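Local coordinates for extracellular solute-binding protein, family 5 (Chelativorans sp., PDB 6WM6) that binds EDTA and related aminopolycarboxylates in the periplasm, probably handing them to an ABC transporter for uptake, at residues A[153-165]-A[174-187]. Sequence-based numbering, arbitrary orientation.
Sequences ASYGHDFIETLEQ and ATFSEPFLGWQGLF. With SO4 (sulfate ion), chain D.
Ala174 CB lies 3.6 Å from Leu163 CD1 and also meets the tip of Ile160. Thr175 then forms a classic beta bulge, with Glu161 and Thr162 both opposite it: its carbonyl O, 2.8 Å from Glu161 N, also accepts from Thr162 N, both donors lying in the carbonyl plane, while its own N–H returns a nearly straight bond (175°) to Thr162 O. The two threonine side chains lie side by side, their hydroxyls joined through one water. Next, Phe176 offers a ring face to Ile160, whose CG1 sits 3.8 Å from the ring centroid, and Ser177 N donates a hydrogen bond to Phe159 O, just past the last bridge, Ile160–Phe176. Glu178 CG comes within 3.4 Å of CD2 in the Phe159 ring, one face of which is met, off-centre, by Phe180 CD1, the two rings oblique to one another. In turn Phe180, with CG anti to its own N (chi1 -177°), reaches across to lay a face under Gly156 CA, where a side chain would collide with it. A water ties Gly182 O to Tyr155 O. Leu186 places CD2 almost centrally over the imidazole of His157, 3.5 Å from the ring centroid. Phe187 N donates to His157 NE2 (3.0 Å, 165°) in the ring plane, and the phenyl face of Phe187 receives the imidazole edge. Since ND1 donates to Ser154 O, the imidazole is fixed from both nitrogens; a leucine in its place would probably leave Phe187 N without this acceptor and the 154–157 turn less firmly tied. Helix 131-141 covers the Leu163 and His157 side. Strands 160-165 and 171-176 form a bulged antiparallel beta hairpin, with 160-165 outermost in a four-stranded antiparallel sheet of this periplasmic binding protein; the flanking turn and loop pack together through His157, Leu186 and Phe187.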
loop_
_atom_site.group_PDB
_atom_site.type_symbol
_atom_site.label_atom_id
_atom_site.label_comp_id
_atom_site.label_asym_id
_atom_site.label_seq_id
_atom_site.Cartn_x
_atom_site.Cartn_y
_atom_site.Cartn_z
ATOM N N ALA A 153 3.597 -0.888 -12.336
ATOM C CA ALA A 153 2.917 -2.096 -12.797
ATOM C C ALA A 153 1.723 -1.694 -13.650
ATOM O O ALA A 153 1.176 -0.609 -13.477
ATOM C CB ALA A 153 2.423 -2.948 -11.619
ATOM N N SER A 154 1.304 -2.600 -14.528
ATOM C CA SER A 154 0.220 -2.290 -15.459
ATOM C C SER A 154 -1.135 -2.311 -14.765
ATOM O O SER A 154 -2.020 -1.508 -15.096
ATOM C CB SER A 154 0.221 -3.279 -16.620
ATOM O OG SER A 154 -0.700 -2.898 -17.640
ATOM N N TYR A 155 -1.320 -3.279 -13.858
ATOM C CA TYR A 155 -2.525 -3.410 -13.039
ATOM C C TYR A 155 -3.774 -3.460 -13.900
ATOM O O TYR A 155 -4.843 -2.965 -13.527
ATOM C CB TYR A 155 -2.582 -2.333 -11.975
ATOM C CG TYR A 155 -1.618 -2.577 -10.836
ATOM C CD1 TYR A 155 -1.422 -3.858 -10.333
ATOM C CD2 TYR A 155 -0.916 -1.532 -10.265
ATOM C CE1 TYR A 155 -0.557 -4.088 -9.294
ATOM C CE2 TYR A 155 -0.043 -1.754 -9.211
ATOM C CZ TYR A 155 0.128 -3.035 -8.735
ATOM O OH TYR A 155 0.983 -3.259 -7.691
ATOM N N GLY A 156 -3.638 -4.083 -15.053
ATOM C CA GLY A 156 -4.746 -4.343 -15.931
ATOM C C GLY A 156 -4.877 -3.404 -17.102
ATOM O O GLY A 156 -5.707 -3.663 -17.966
ATOM N N HIS A 157 -4.106 -2.307 -17.161
ATOM C CA HIS A 157 -4.221 -1.422 -18.313
ATOM C C HIS A 157 -3.891 -2.172 -19.598
ATOM O O HIS A 157 -4.437 -1.860 -20.663
ATOM C CB HIS A 157 -3.330 -0.174 -18.161
ATOM C CG HIS A 157 -3.834 0.809 -17.144
ATOM N ND1 HIS A 157 -3.359 0.836 -15.846
ATOM C CD2 HIS A 157 -4.785 1.779 -17.216
ATOM C CE1 HIS A 157 -3.995 1.786 -15.168
ATOM N NE2 HIS A 157 -4.852 2.379 -15.978
ATOM N N ASP A 158 -3.022 -3.186 -19.515
ATOM C CA ASP A 158 -2.695 -3.986 -20.687
ATOM C C ASP A 158 -3.870 -4.834 -21.178
ATOM O O ASP A 158 -3.826 -5.320 -22.322
ATOM C CB ASP A 158 -1.436 -4.843 -20.473
ATOM C CG ASP A 158 -1.485 -5.718 -19.248
ATOM O OD1 ASP A 158 -2.377 -5.597 -18.400
ATOM O OD2 ASP A 158 -0.571 -6.576 -19.113
ATOM N N PHE A 159 -4.897 -5.044 -20.362
ATOM C CA PHE A 159 -6.084 -5.780 -20.788
ATOM C C PHE A 159 -6.999 -4.929 -21.663
ATOM O O PHE A 159 -7.903 -5.472 -22.301
ATOM C CB PHE A 159 -6.902 -6.267 -19.588
ATOM C CG PHE A 159 -6.307 -7.434 -18.848
ATOM C CD1 PHE A 159 -5.029 -7.372 -18.314
ATOM C CD2 PHE A 159 -7.053 -8.590 -18.650
ATOM C CE1 PHE A 159 -4.498 -8.457 -17.613
ATOM C CE2 PHE A 159 -6.526 -9.668 -17.960
ATOM C CZ PHE A 159 -5.251 -9.593 -17.435
ATOM N N ILE A 160 -6.812 -3.610 -21.679
ATOM C CA ILE A 160 -7.536 -2.745 -22.608
ATOM C C ILE A 160 -6.826 -2.817 -23.957
ATOM O O ILE A 160 -5.638 -2.488 -24.075
ATOM C CB ILE A 160 -7.606 -1.302 -22.085
ATOM C CG1 ILE A 160 -8.486 -1.234 -20.824
ATOM C CG2 ILE A 160 -8.115 -0.348 -23.182
ATOM C CD1 ILE A 160 -8.458 0.123 -20.131
ATOM N N GLU A 161 -7.542 -3.272 -24.972
ATOM C CA GLU A 161 -6.991 -3.439 -26.312
ATOM C C GLU A 161 -7.242 -2.242 -27.214
ATOM O O GLU A 161 -6.378 -1.914 -28.048
ATOM C CB GLU A 161 -7.613 -4.690 -26.957
ATOM C CG GLU A 161 -7.003 -5.091 -28.281
ATOM C CD GLU A 161 -7.548 -6.416 -28.770
ATOM O OE1 GLU A 161 -8.770 -6.635 -28.639
ATOM O OE2 GLU A 161 -6.752 -7.239 -29.265
ATOM N N THR A 162 -8.376 -1.576 -27.062
ATOM C CA THR A 162 -8.682 -0.355 -27.802
ATOM C C THR A 162 -9.273 0.665 -26.842
ATOM O O THR A 162 -10.032 0.325 -25.930
ATOM C CB THR A 162 -9.626 -0.542 -28.991
ATOM O OG1 THR A 162 -10.910 -0.962 -28.552
ATOM C CG2 THR A 162 -9.048 -1.553 -29.986
ATOM N N LEU A 163 -8.913 1.922 -27.043
ATOM C CA LEU A 163 -9.359 3.013 -26.190
ATOM C C LEU A 163 -9.631 4.191 -27.105
ATOM O O LEU A 163 -8.693 4.756 -27.685
ATOM C CB LEU A 163 -8.304 3.344 -25.139
ATOM C CG LEU A 163 -8.727 4.310 -24.030
ATOM C CD1 LEU A 163 -9.906 3.790 -23.267
ATOM C CD2 LEU A 163 -7.542 4.516 -23.095
ATOM N N GLU A 164 -10.896 4.558 -27.251
ATOM C CA GLU A 164 -11.312 5.543 -28.243
ATOM C C GLU A 164 -12.149 6.617 -27.574
ATOM O O GLU A 164 -12.691 6.420 -26.482
ATOM C CB GLU A 164 -12.108 4.879 -29.376
ATOM C CG GLU A 164 -11.309 3.776 -30.089
ATOM C CD GLU A 164 -12.044 3.139 -31.258
ATOM O OE1 GLU A 164 -13.292 3.196 -31.309
ATOM O OE2 GLU A 164 -11.360 2.569 -32.138
ATOM N N GLN A 165 -12.228 7.777 -28.208
ATOM C CA GLN A 165 -13.021 8.890 -27.713
ATOM C C GLN A 165 -13.887 9.447 -28.826
ATOM O O GLN A 165 -13.587 9.298 -30.019
ATOM C CB GLN A 165 -12.158 10.007 -27.125
ATOM C CG GLN A 165 -11.267 10.705 -28.137
ATOM C CD GLN A 165 -10.318 11.693 -27.493
ATOM O OE1 GLN A 165 -10.700 12.467 -26.607
ATOM N NE2 GLN A 165 -9.069 11.687 -27.940
ATOM N N ALA A 174 -13.430 2.059 -23.543
ATOM C CA ALA A 174 -12.366 1.072 -23.381
ATOM C C ALA A 174 -12.907 -0.309 -23.721
ATOM O O ALA A 174 -13.886 -0.758 -23.112
ATOM C CB ALA A 174 -11.857 1.065 -21.942
ATOM N N THR A 175 -12.277 -0.975 -24.674
ATOM C CA THR A 175 -12.635 -2.343 -25.039
ATOM C C THR A 175 -11.509 -3.283 -24.610
ATOM O O THR A 175 -10.346 -3.048 -24.955
ATOM C CB THR A 175 -12.887 -2.464 -26.544
ATOM O OG1 THR A 175 -13.901 -1.533 -26.944
ATOM C CG2 THR A 175 -13.360 -3.884 -26.887
ATOM N N PHE A 176 -11.858 -4.321 -23.853
ATOM C CA PHE A 176 -10.901 -5.246 -23.267
ATOM C C PHE A 176 -10.734 -6.491 -24.130
ATOM O O PHE A 176 -11.687 -6.979 -24.743
ATOM C CB PHE A 176 -11.381 -5.670 -21.865
ATOM C CG PHE A 176 -11.314 -4.575 -20.824
ATOM C CD1 PHE A 176 -12.192 -3.503 -20.858
ATOM C CD2 PHE A 176 -10.382 -4.643 -19.805
ATOM C CE1 PHE A 176 -12.133 -2.506 -19.877
ATOM C CE2 PHE A 176 -10.329 -3.659 -18.825
ATOM C CZ PHE A 176 -11.181 -2.598 -18.869
ATOM N N SER A 177 -9.515 -7.016 -24.155
ATOM C CA SER A 177 -9.259 -8.264 -24.881
ATOM C C SER A 177 -9.709 -9.505 -24.124
ATOM O O SER A 177 -9.872 -10.576 -24.743
ATOM C CB SER A 177 -7.765 -8.373 -25.210
ATOM O OG SER A 177 -6.978 -8.295 -24.030
ATOM N N GLU A 178 -9.890 -9.401 -22.818
ATOM C CA GLU A 178 -10.393 -10.491 -21.995
ATOM C C GLU A 178 -10.973 -9.895 -20.724
ATOM O O GLU A 178 -10.688 -8.737 -20.403
ATOM C CB GLU A 178 -9.282 -11.497 -21.666
ATOM C CG GLU A 178 -8.126 -10.913 -20.893
ATOM C CD GLU A 178 -7.020 -11.926 -20.665
ATOM O OE1 GLU A 178 -7.127 -12.720 -19.704
ATOM O OE2 GLU A 178 -6.055 -11.939 -21.456
ATOM N N PRO A 179 -11.786 -10.657 -19.993
ATOM C CA PRO A 179 -12.452 -10.093 -18.810
ATOM C C PRO A 179 -11.448 -9.655 -17.751
ATOM O O PRO A 179 -10.407 -10.276 -17.545
ATOM C CB PRO A 179 -13.312 -11.244 -18.293
ATOM C CG PRO A 179 -13.477 -12.173 -19.461
ATOM C CD PRO A 179 -12.221 -12.042 -20.270
ATOM N N PHE A 180 -11.797 -8.591 -17.036
ATOM C CA PHE A 180 -10.928 -8.076 -15.974
ATOM C C PHE A 180 -11.779 -7.449 -14.883
ATOM O O PHE A 180 -12.457 -6.430 -15.093
ATOM C CB PHE A 180 -9.903 -7.090 -16.524
ATOM C CG PHE A 180 -8.928 -6.584 -15.492
ATOM C CD1 PHE A 180 -8.042 -7.446 -14.894
ATOM C CD2 PHE A 180 -8.917 -5.270 -15.112
ATOM C CE1 PHE A 180 -7.160 -6.993 -13.930
ATOM C CE2 PHE A 180 -8.048 -4.803 -14.146
ATOM C CZ PHE A 180 -7.162 -5.661 -13.567
ATOM N N LEU A 181 -11.703 -8.038 -13.696
ATOM C CA LEU A 181 -12.466 -7.581 -12.541
ATOM C C LEU A 181 -12.135 -6.154 -12.142
ATOM O O LEU A 181 -13.032 -5.356 -11.846
ATOM C CB LEU A 181 -12.146 -8.516 -11.372
ATOM C CG LEU A 181 -12.563 -8.053 -9.991
ATOM C CD1 LEU A 181 -14.043 -8.098 -9.888
ATOM C CD2 LEU A 181 -11.897 -8.919 -8.922
ATOM N N GLY A 182 -10.852 -5.808 -12.115
ATOM C CA GLY A 182 -10.410 -4.602 -11.435
ATOM C C GLY A 182 -10.426 -3.342 -12.276
ATOM O O GLY A 182 -9.576 -2.451 -12.106
ATOM N N TRP A 183 -11.401 -3.198 -13.170
ATOM C CA TRP A 183 -11.389 -2.054 -14.073
ATOM C C TRP A 183 -11.571 -0.723 -13.349
ATOM O O TRP A 183 -11.082 0.304 -13.836
ATOM C CB TRP A 183 -12.431 -2.246 -15.172
ATOM C CG TRP A 183 -13.857 -2.258 -14.708
ATOM C CD1 TRP A 183 -14.606 -3.354 -14.376
ATOM C CD2 TRP A 183 -14.717 -1.125 -14.561
ATOM N NE1 TRP A 183 -15.873 -2.967 -14.009
ATOM C CE2 TRP A 183 -15.966 -1.603 -14.121
ATOM C CE3 TRP A 183 -14.543 0.249 -14.738
ATOM C CZ2 TRP A 183 -17.041 -0.750 -13.862
ATOM C CZ3 TRP A 183 -15.614 1.087 -14.481
ATOM C CH2 TRP A 183 -16.833 0.584 -14.060
ATOM N N GLN A 184 -12.249 -0.698 -12.192
ATOM C CA GLN A 184 -12.374 0.549 -11.448
ATOM C C GLN A 184 -11.058 1.011 -10.831
ATOM O O GLN A 184 -10.976 2.154 -10.365
ATOM C CB GLN A 184 -13.460 0.423 -10.381
ATOM C CG GLN A 184 -14.860 0.238 -10.979
ATOM C CD GLN A 184 -15.967 0.182 -9.946
ATOM O OE1 GLN A 184 -15.727 0.144 -8.753
ATOM N NE2 GLN A 184 -17.204 0.233 -10.419
ATOM N N GLY A 185 -10.039 0.172 -10.834
ATOM C CA GLY A 185 -8.695 0.561 -10.430
ATOM C C GLY A 185 -7.885 1.236 -11.501
ATOM O O GLY A 185 -6.784 1.727 -11.208
ATOM N N LEU A 186 -8.396 1.284 -12.729
ATOM C CA LEU A 186 -7.679 1.859 -13.863
ATOM C C LEU A 186 -7.900 3.366 -13.960
ATOM O O LEU A 186 -8.887 3.904 -13.479
ATOM C CB LEU A 186 -8.152 1.192 -15.160
ATOM C CG LEU A 186 -8.001 -0.331 -15.165
ATOM C CD1 LEU A 186 -8.534 -0.918 -16.471
ATOM C CD2 LEU A 186 -6.550 -0.747 -14.970
ATOM N N PHE A 187 -6.938 4.068 -14.557
ATOM C CA PHE A 187 -7.032 5.517 -14.697
ATOM C C PHE A 187 -7.180 6.207 -13.341
ATOM O O PHE A 187 -7.880 7.215 -13.213
ATOM C CB PHE A 187 -8.157 5.910 -15.663
ATOM C CG PHE A 187 -8.079 5.195 -16.970
ATOM C CD1 PHE A 187 -7.126 5.540 -17.907
ATOM C CD2 PHE A 187 -8.932 4.172 -17.248
ATOM C CE1 PHE A 187 -7.038 4.877 -19.119
ATOM C CE2 PHE A 187 -8.858 3.497 -18.461
ATOM C CZ PHE A 187 -7.895 3.849 -19.381
HETATM S S SO4 D . 1.468 -6.255 -14.168
HETATM O O1 SO4 D . 2.414 -5.261 -14.706
HETATM O O2 SO4 D . 0.473 -5.579 -13.331
HETATM O O3 SO4 D . 2.162 -7.210 -13.304
HETATM O O4 SO4 D . 0.796 -6.940 -15.266
HETATM O O HOH W 1 -6.852 -2.502 -11.488
HETATM O O HOH W 2 -5.370 -6.120 -24.497
HETATM O O HOH W 3 -11.735 -7.750 -27.606
HETATM O O HOH W 4 -12.803 0.943 -27.560
#